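Local coordinates for protein cyclodipeptide synthase, BtCDPS (Bacillus thermoamylovorans, PDB 6ZTU) that probably transfers aminoacyl groups from aminoacyl-tRNAs to make cyclic dipeptides, as cyclodipeptide synthases do, at residues 78-81 / 82-86; 87-90 / 91-95; 16-19 / 20-24. All coordinates share one frame; numbering follows the deposited sequence.

Interaction 1 (78-81 / 82-86); sequences PTTK and AERKV
Ala82 N reaches back one turn to Pro78 O (2.9 Å), and this bond starts a run of backbone hydrogen bonds four residues apart. Glu83 N follows to Thr79 O and Lys85 N to Lys81 O, while Arg84 N to Thr80 O is the longest of the set at 3.3 Å. Proline suits the N-cap at position 78, where a backbone N-H is not needed for the helical ladder.

These are the first turns of helix 79-103, a strongly basic helix; in related cyclodipeptide synthases the corresponding positive surface takes part in tRNA binding, which is consistent with Lys81, Arg84 and Lys85 here.

The remaining contacts are van der Waals. Thr79 has its methyl trans to the backbone nitrogen, which brings CG2 within 3.7 Å of Glu83 CD and leaves OG1 to bond Glu73 of helix 68-74. The chain of Arg84 turns at chi3 (-108°), laying one guanidinium face over Lys81 CA, with Thr80 CG2 at the edge, 3.5 Å from Arg84 NH2. Lys85 CG rests on Lys81 O (3.3 Å), and small Ala82 fits the buried side against Leu72.

Interaction 2 (87-90 / 91-95); sequences RKEI and RRHFR
Glu89 and Arg92, three residues apart, run side by side and form a salt bridge. Its straightest bond joins Arg92 NH2 to Glu89 OE1 (3.2 Å, N-H...O 160°). That oxygen lies in the guanidinium plane but is approached from above the carboxylate plane, the two flat groups being steeply turned against each other. Weak bonds run from Arg92 NH2 to Glu89 OE2 (3.1 Å) and from Arg92 NE to Glu89 OE1 (3.5 Å). Both ends have second partners: Glu89 OE2 accepts from Phe36 N, and Arg92 NH1 donates to Phe40 O, so the pair fastens the 33-41 loop to the helix.

Below this lie the backbone bonds of the helix, such as His93 N to Glu89 O (3.0 Å). The same carbonyl oxygen sits over one face of the imidazole. With CG opposite the backbone nitrogen (chi1 178°), Glu89 makes an off-centre CH-pi contact, 4.3 Å from CG to the centroid of the His93 ring, and the bend at chi2 (82°) turns the carboxylate toward Arg92. His93 CD2 in turn backs one face of the Arg92 guanidinium.

On the side facing the sheet, branched Ile90 and flat His93 pack on Leu63 of strand 58-63, the side chain of Ile90 lying about 7 Å from the bound hexanediol. A long helix seated on a mainly parallel sheet beside the ligand pocket is characteristic of the Rossmann-like cyclodipeptide synthase fold.

Interaction 3 (16-19 / 20-24); sequences SRNC and EKIYK
Arg17 folds back at chi2 (-68°) while Glu20 keeps a stretched chain, its CG opposite the backbone nitrogen (chi1 -178°), and the two side chains come to lie alongside each other, pointing the same way. Arg17 NH1 donates to Glu20 OE1 at 3.0 Å in a salt bridge, with the carboxylate oxygen in the guanidinium plane, and met on the syn side but tilted somewhat (23°) out of the carboxylate plane. Arg17 CD also brushes Glu20 OE1 (3.4 Å), and a water donates both to Glu20 OE1 (2.8 Å) and to Arg17 O (2.7 Å), closing a bridge between carboxylate and backbone.

Ser16 is the N-cap of helix 17-25. Its OG accepts from Cys19 N (3.2 Å), and Ser16 O accepts from Glu20 N; a short hydroxyl side chain suits this place because it can turn back on the first turn's N-H groups. Ile22 CG1 packs on Asn18 O (3.4 Å), bulk suited to a buried position. Buried Cys19 and the stem of Glu20 lean on Pro14 and Tyr23 on Val12, which seats the helix against edge strand 11-14, the strand it joins to inner strand 28-32.

Glu20 OE1 thus takes two donors, a cation and a water, close to the amino end of a helix; this setting would probably favour the ionised carboxylate, whose negative charge in the first turn would probably interact favourably with the positive end of the helix dipole.

How the interactions relate
Interactions 1 and 2 follow one another along helix 79-103, their centres 14 Å apart, whereas interaction 3 sits on helix 17-25, across the chain's centre and 31 Å (centre to centre) from interaction 2. Interaction 1 is a surface contact at a helix start, held by backbone bonds and van der Waals touches without a salt bridge across it. Further along, interaction 2 is partly buried, and there an acid-base pair is built into loop and sheet contacts near the ligand pocket. Interaction 3, also partly buried, likewise pairs an acid with an arginine three residues apart, but its bridge lies beside water, and its helix start is capped by serine where interaction 1 has proline.

Interaction 1 (78-81 / 82-86)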
loop_
_atom_site.group_PDB
_atom_site.type_symbol
_atom_site.label_atom_id
_atom_site.label_comp_id
_atom_site.label_asym_id
_atom_site.label_seq_id
_atom_site.Cartn_x
_atom_site.Cartn_y
_atom_site.Cartn_z
ATOM N N PRO A 78 -7.436 10.849 -20.088
ATOM C CA PRO A 78 -8.451 9.978 -20.686
ATOM C C PRO A 78 -8.113 8.519 -20.416
ATOM O O PRO A 78 -6.942 8.143 -20.319
ATOM C CB PRO A 78 -8.377 10.308 -22.185
ATOM C CG PRO A 78 -7.538 11.564 -22.282
ATOM C CD PRO A 78 -6.618 11.531 -21.103
ATOM N N THR A 79 -9.162 7.697 -20.300
ATOM C CA THR A 79 -8.998 6.299 -19.894
ATOM C C THR A 79 -7.951 5.569 -20.729
ATOM O O THR A 79 -7.173 4.770 -20.196
ATOM C CB THR A 79 -10.341 5.568 -19.974
ATOM O OG1 THR A 79 -11.282 6.185 -19.078
ATOM C CG2 THR A 79 -10.184 4.091 -19.610
ATOM N N THR A 80 -7.908 5.833 -22.038
ATOM C CA THR A 80 -6.965 5.128 -22.908
ATOM C C THR A 80 -5.520 5.390 -22.497
ATOM O O THR A 80 -4.725 4.455 -22.352
ATOM C CB THR A 80 -7.176 5.535 -24.371
ATOM O OG1 THR A 80 -8.557 5.382 -24.728
ATOM C CG2 THR A 80 -6.313 4.677 -25.286
ATOM N N LYS A 81 -5.159 6.661 -22.324
ATOM C CA LYS A 81 -3.800 6.986 -21.907
ATOM C C LYS A 81 -3.532 6.500 -20.483
ATOM O O LYS A 81 -2.437 6.010 -20.186
ATOM C CB LYS A 81 -3.571 8.493 -22.026
ATOM C CG LYS A 81 -2.111 8.925 -21.951
ATOM C CD LYS A 81 -1.972 10.405 -22.287
ATOM C CE LYS A 81 -1.342 11.189 -21.143
ATOM N NZ LYS A 81 -1.694 12.638 -21.219
ATOM N N ALA A 82 -4.527 6.616 -19.597
ATOM C CA ALA A 82 -4.347 6.209 -18.203
ATOM C C ALA A 82 -4.034 4.719 -18.102
ATOM O O ALA A 82 -3.097 4.316 -17.403
ATOM C CB ALA A 82 -5.597 6.549 -17.390
ATOM N N GLU A 83 -4.814 3.888 -18.798
ATOM C CA GLU A 83 -4.589 2.445 -18.765
ATOM C C GLU A 83 -3.204 2.090 -19.294
ATOM O O GLU A 83 -2.545 1.184 -18.768
ATOM C CB GLU A 83 -5.686 1.731 -19.566
ATOM C CG GLU A 83 -7.003 1.555 -18.798
ATOM C CD GLU A 83 -8.145 1.045 -19.670
ATOM O OE1 GLU A 83 -8.030 1.118 -20.913
ATOM O OE2 GLU A 83 -9.158 0.570 -19.110
ATOM N N ARG A 84 -2.740 2.798 -20.326
ATOM C CA ARG A 84 -1.382 2.580 -20.822
ATOM C C ARG A 84 -0.348 2.909 -19.755
ATOM O O ARG A 84 0.566 2.118 -19.490
ATOM C CB ARG A 84 -1.127 3.424 -22.074
ATOM C CG ARG A 84 -1.580 2.810 -23.380
ATOM C CD ARG A 84 -1.159 3.701 -24.539
ATOM N NE ARG A 84 -2.299 4.395 -25.133
ATOM C CZ ARG A 84 -2.231 5.608 -25.676
ATOM N NH1 ARG A 84 -1.078 6.269 -25.688
ATOM N NH2 ARG A 84 -3.320 6.164 -26.193
ATOM N N LYS A 85 -0.466 4.091 -19.145
ATOM C CA LYS A 85 0.519 4.501 -18.151
ATOM C C LYS A 85 0.560 3.531 -16.979
ATOM O O LYS A 85 1.641 3.239 -16.463
ATOM C CB LYS A 85 0.229 5.924 -17.679
ATOM C CG LYS A 85 0.376 6.960 -18.786
ATOM C CD LYS A 85 0.177 8.370 -18.275
ATOM C CE LYS A 85 1.323 8.796 -17.365
ATOM N NZ LYS A 85 1.255 10.248 -17.037
ATOM N N VAL A 86 -0.593 2.985 -16.582
ATOM C CA VAL A 86 -0.619 2.001 -15.503
ATOM C C VAL A 86 0.144 0.745 -15.905
ATOM O O VAL A 86 1.040 0.290 -15.188
ATOM C CB VAL A 86 -2.068 1.673 -15.102
ATOM C CG1 VAL A 86 -2.098 0.505 -14.117
ATOM C CG2 VAL A 86 -2.742 2.893 -14.503
#

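Interaction 2 (87-90 / 91-95)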
loop_
_atom_site.group_PDB
_atom_site.type_symbol
_atom_site.label_atom_id
_atom_site.label_comp_id
_atom_site.label_asym_id
_atom_site.label_seq_id
_atom_site.Cartn_x
_atom_site.Cartn_y
_atom_site.Cartn_z
ATOM N N ARG A 87 -0.200 0.162 -17.061
ATOM C CA ARG A 87 0.482 -1.055 -17.506
ATOM C C ARG A 87 1.995 -0.874 -17.514
ATOM O O ARG A 87 2.741 -1.759 -17.079
ATOM C CB ARG A 87 -0.010 -1.460 -18.898
ATOM C CG ARG A 87 -1.407 -2.072 -18.934
ATOM C CD ARG A 87 -1.756 -2.542 -20.348
ATOM N NE ARG A 87 -2.862 -1.780 -20.928
ATOM C CZ ARG A 87 -2.736 -0.946 -21.958
ATOM N NH1 ARG A 87 -1.550 -0.763 -22.527
ATOM N NH2 ARG A 87 -3.795 -0.291 -22.416
ATOM N N LYS A 88 2.463 0.283 -17.982
ATOM C CA LYS A 88 3.894 0.554 -18.039
ATOM C C LYS A 88 4.497 0.716 -16.648
ATOM O O LYS A 88 5.609 0.241 -16.387
ATOM C CB LYS A 88 4.138 1.808 -18.873
ATOM C CG LYS A 88 5.590 2.191 -19.003
ATOM C CD LYS A 88 5.760 3.691 -18.863
ATOM C CE LYS A 88 6.791 4.214 -19.840
ATOM N NZ LYS A 88 7.383 5.503 -19.387
ATOM N N GLU A 89 3.791 1.409 -15.753
ATOM C CA GLU A 89 4.298 1.605 -14.396
ATOM C C GLU A 89 4.376 0.284 -13.638
ATOM O O GLU A 89 5.382 -0.006 -12.980
ATOM C CB GLU A 89 3.408 2.615 -13.663
ATOM C CG GLU A 89 3.786 2.890 -12.218
ATOM C CD GLU A 89 4.913 3.889 -12.085
ATOM O OE1 GLU A 89 5.610 4.140 -13.093
ATOM O OE2 GLU A 89 5.103 4.422 -10.968
ATOM N N ILE A 90 3.332 -0.540 -13.730
ATOM C CA ILE A 90 3.326 -1.820 -13.026
ATOM C C ILE A 90 4.416 -2.745 -13.564
ATOM O O ILE A 90 5.062 -3.474 -12.801
ATOM C CB ILE A 90 1.929 -2.463 -13.117
ATOM C CG1 ILE A 90 0.860 -1.532 -12.529
ATOM C CG2 ILE A 90 1.896 -3.810 -12.415
ATOM C CD1 ILE A 90 1.245 -0.882 -11.214
ATOM N N ARG A 91 4.647 -2.732 -14.878
ATOM C CA ARG A 91 5.712 -3.565 -15.428
ATOM C C ARG A 91 7.078 -3.105 -14.932
ATOM O O ARG A 91 7.952 -3.933 -14.649
ATOM C CB ARG A 91 5.654 -3.555 -16.955
ATOM C CG ARG A 91 4.449 -4.283 -17.525
ATOM C CD ARG A 91 4.479 -4.288 -19.049
ATOM N NE ARG A 91 5.585 -5.097 -19.553
ATOM C CZ ARG A 91 5.526 -6.414 -19.729
ATOM N NH1 ARG A 91 4.412 -7.078 -19.440
ATOM N NH2 ARG A 91 6.584 -7.070 -20.194
ATOM N N ARG A 92 7.271 -1.789 -14.791
ATOM C CA ARG A 92 8.519 -1.279 -14.227
ATOM C C ARG A 92 8.700 -1.750 -12.786
ATOM O O ARG A 92 9.771 -2.236 -12.406
ATOM C CB ARG A 92 8.550 0.251 -14.305
ATOM C CG ARG A 92 9.869 0.867 -13.854
ATOM C CD ARG A 92 9.881 2.398 -13.968
ATOM N NE ARG A 92 8.888 3.041 -13.107
ATOM C CZ ARG A 92 9.111 3.450 -11.855
ATOM N NH1 ARG A 92 10.306 3.296 -11.287
ATOM N NH2 ARG A 92 8.131 4.020 -11.160
ATOM N N HIS A 93 7.656 -1.614 -11.967
ATOM C CA HIS A 93 7.751 -2.054 -10.578
ATOM C C HIS A 93 8.032 -3.549 -10.492
ATOM O O HIS A 93 8.842 -3.993 -9.668
ATOM C CB HIS A 93 6.461 -1.717 -9.828
ATOM C CG HIS A 93 6.307 -0.263 -9.503
ATOM N ND1 HIS A 93 5.106 0.284 -9.099
ATOM C CD2 HIS A 93 7.195 0.759 -9.535
ATOM C CE1 HIS A 93 5.266 1.580 -8.889
ATOM N NE2 HIS A 93 6.522 1.894 -9.150
ATOM N N PHE A 94 7.362 -4.342 -11.330
ATOM C CA PHE A 94 7.587 -5.784 -11.311
ATOM C C PHE A 94 9.026 -6.120 -11.685
ATOM O O PHE A 94 9.673 -6.932 -11.017
ATOM C CB PHE A 94 6.605 -6.485 -12.251
ATOM C CG PHE A 94 6.607 -7.986 -12.117
ATOM C CD1 PHE A 94 7.596 -8.751 -12.720
ATOM C CD2 PHE A 94 5.627 -8.632 -11.378
ATOM C CE1 PHE A 94 7.604 -10.139 -12.587
ATOM C CE2 PHE A 94 5.630 -10.015 -11.239
ATOM C CZ PHE A 94 6.618 -10.768 -11.845
ATOM N N ARG A 95 9.542 -5.500 -12.748
ATOM C CA ARG A 95 10.911 -5.782 -13.180
ATOM C C ARG A 95 11.908 -5.539 -12.054
ATOM O O ARG A 95 12.697 -6.426 -11.704
ATOM C CB ARG A 95 11.270 -4.924 -14.396
ATOM C CG ARG A 95 12.693 -5.154 -14.922
ATOM C CD ARG A 95 13.064 -4.148 -16.010
ATOM N NE ARG A 95 11.877 -3.636 -16.694
ATOM C CZ ARG A 95 11.584 -2.343 -16.827
ATOM N NH1 ARG A 95 12.404 -1.419 -16.335
ATOM N NH2 ARG A 95 10.471 -1.975 -17.455
#

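Interaction 3 (16-19 / 20-24)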
loop_
_atom_site.group_PDB
_atom_site.type_symbol
_atom_site.label_atom_id
_atom_site.label_comp_id
_atom_site.label_asym_id
_atom_site.label_seq_id
_atom_site.Cartn_x
_atom_site.Cartn_y
_atom_site.Cartn_z
ATOM N N SER A 16 1.311 0.701 16.108
ATOM C CA SER A 16 0.844 0.430 17.459
ATOM C C SER A 16 1.790 -0.568 18.109
ATOM O O SER A 16 2.693 -1.107 17.465
ATOM C CB SER A 16 -0.573 -0.141 17.450
ATOM O OG SER A 16 -0.540 -1.449 16.895
ATOM N N ARG A 17 1.563 -0.830 19.400
ATOM C CA ARG A 17 2.398 -1.815 20.088
ATOM C C ARG A 17 2.157 -3.221 19.557
ATOM O O ARG A 17 3.074 -4.050 19.556
ATOM C CB ARG A 17 2.147 -1.765 21.594
ATOM C CG ARG A 17 2.614 -0.468 22.234
ATOM C CD ARG A 17 4.116 -0.369 22.212
ATOM N NE ARG A 17 4.547 0.839 22.916
ATOM C CZ ARG A 17 5.800 1.268 22.969
ATOM N NH1 ARG A 17 6.767 0.592 22.360
ATOM N NH2 ARG A 17 6.083 2.385 23.626
ATOM N N ASN A 18 0.945 -3.504 19.082
ATOM C CA ASN A 18 0.704 -4.793 18.441
ATOM C C ASN A 18 1.487 -4.909 17.137
ATOM O O ASN A 18 2.060 -5.969 16.837
ATOM C CB ASN A 18 -0.789 -4.986 18.201
ATOM C CG ASN A 18 -1.127 -6.413 17.787
ATOM O OD1 ASN A 18 -1.539 -6.670 16.653
ATOM N ND2 ASN A 18 -0.948 -7.346 18.705
ATOM N N CYS A 19 1.541 -3.824 16.352
ATOM C CA CYS A 19 2.330 -3.857 15.125
ATOM C C CYS A 19 3.798 -4.102 15.445
ATOM O O CYS A 19 4.502 -4.809 14.711
ATOM C CB CYS A 19 2.167 -2.551 14.337
ATOM S SG CYS A 19 0.475 -2.049 14.010
ATOM N N GLU A 20 4.271 -3.532 16.554
ATOM C CA GLU A 20 5.653 -3.737 16.966
ATOM C C GLU A 20 5.922 -5.204 17.278
ATOM O O GLU A 20 6.980 -5.732 16.923
ATOM C CB GLU A 20 5.966 -2.872 18.184
ATOM C CG GLU A 20 7.395 -2.986 18.662
ATOM C CD GLU A 20 7.654 -2.118 19.877
ATOM O OE1 GLU A 20 6.744 -1.972 20.725
ATOM O OE2 GLU A 20 8.767 -1.567 19.973
ATOM N N LYS A 21 4.979 -5.866 17.958
ATOM C CA LYS A 21 5.137 -7.287 18.263
ATOM C C LYS A 21 5.216 -8.107 16.985
ATOM O O LYS A 21 6.081 -8.981 16.838
ATOM C CB LYS A 21 3.983 -7.778 19.142
ATOM C CG LYS A 21 3.945 -7.174 20.541
ATOM C CD LYS A 21 2.597 -7.396 21.214
ATOM C CE LYS A 21 2.716 -7.244 22.724
ATOM N NZ LYS A 21 3.891 -7.996 23.271
ATOM N N ILE A 22 4.319 -7.827 16.034
ATOM C CA ILE A 22 4.317 -8.573 14.780
ATOM C C ILE A 22 5.601 -8.317 14.008
ATOM O O ILE A 22 6.189 -9.232 13.421
ATOM C CB ILE A 22 3.073 -8.210 13.947
ATOM C CG1 ILE A 22 1.819 -8.652 14.690
ATOM C CG2 ILE A 22 3.173 -8.831 12.558
ATOM C CD1 ILE A 22 0.531 -8.071 14.122
ATOM N N TYR A 23 6.057 -7.063 13.998
ATOM C CA TYR A 23 7.318 -6.736 13.340
ATOM C C TYR A 23 8.479 -7.499 13.968
ATOM O O TYR A 23 9.337 -8.038 13.262
ATOM C CB TYR A 23 7.565 -5.227 13.411
ATOM C CG TYR A 23 8.991 -4.830 13.164
ATOM C CD1 TYR A 23 9.552 -4.955 11.905
ATOM C CD2 TYR A 23 9.779 -4.322 14.190
ATOM C CE1 TYR A 23 10.855 -4.593 11.669
ATOM C CE2 TYR A 23 11.089 -3.958 13.960
ATOM C CZ TYR A 23 11.623 -4.095 12.699
ATOM O OH TYR A 23 12.929 -3.734 12.448
ATOM N N LYS A 24 8.533 -7.541 15.300
ATOM C CA LYS A 24 9.637 -8.237 15.951
ATOM C C LYS A 24 9.591 -9.739 15.709
ATOM O O LYS A 24 10.636 -10.396 15.776
ATOM C CB LYS A 24 9.628 -7.929 17.444
ATOM C CG LYS A 24 10.151 -6.527 17.756
ATOM C CD LYS A 24 10.084 -6.241 19.245
ATOM C CE LYS A 24 10.433 -4.789 19.541
ATOM N NZ LYS A 24 11.794 -4.440 19.036
HETATM O O HOH W 1 4.974 -3.963 21.426
#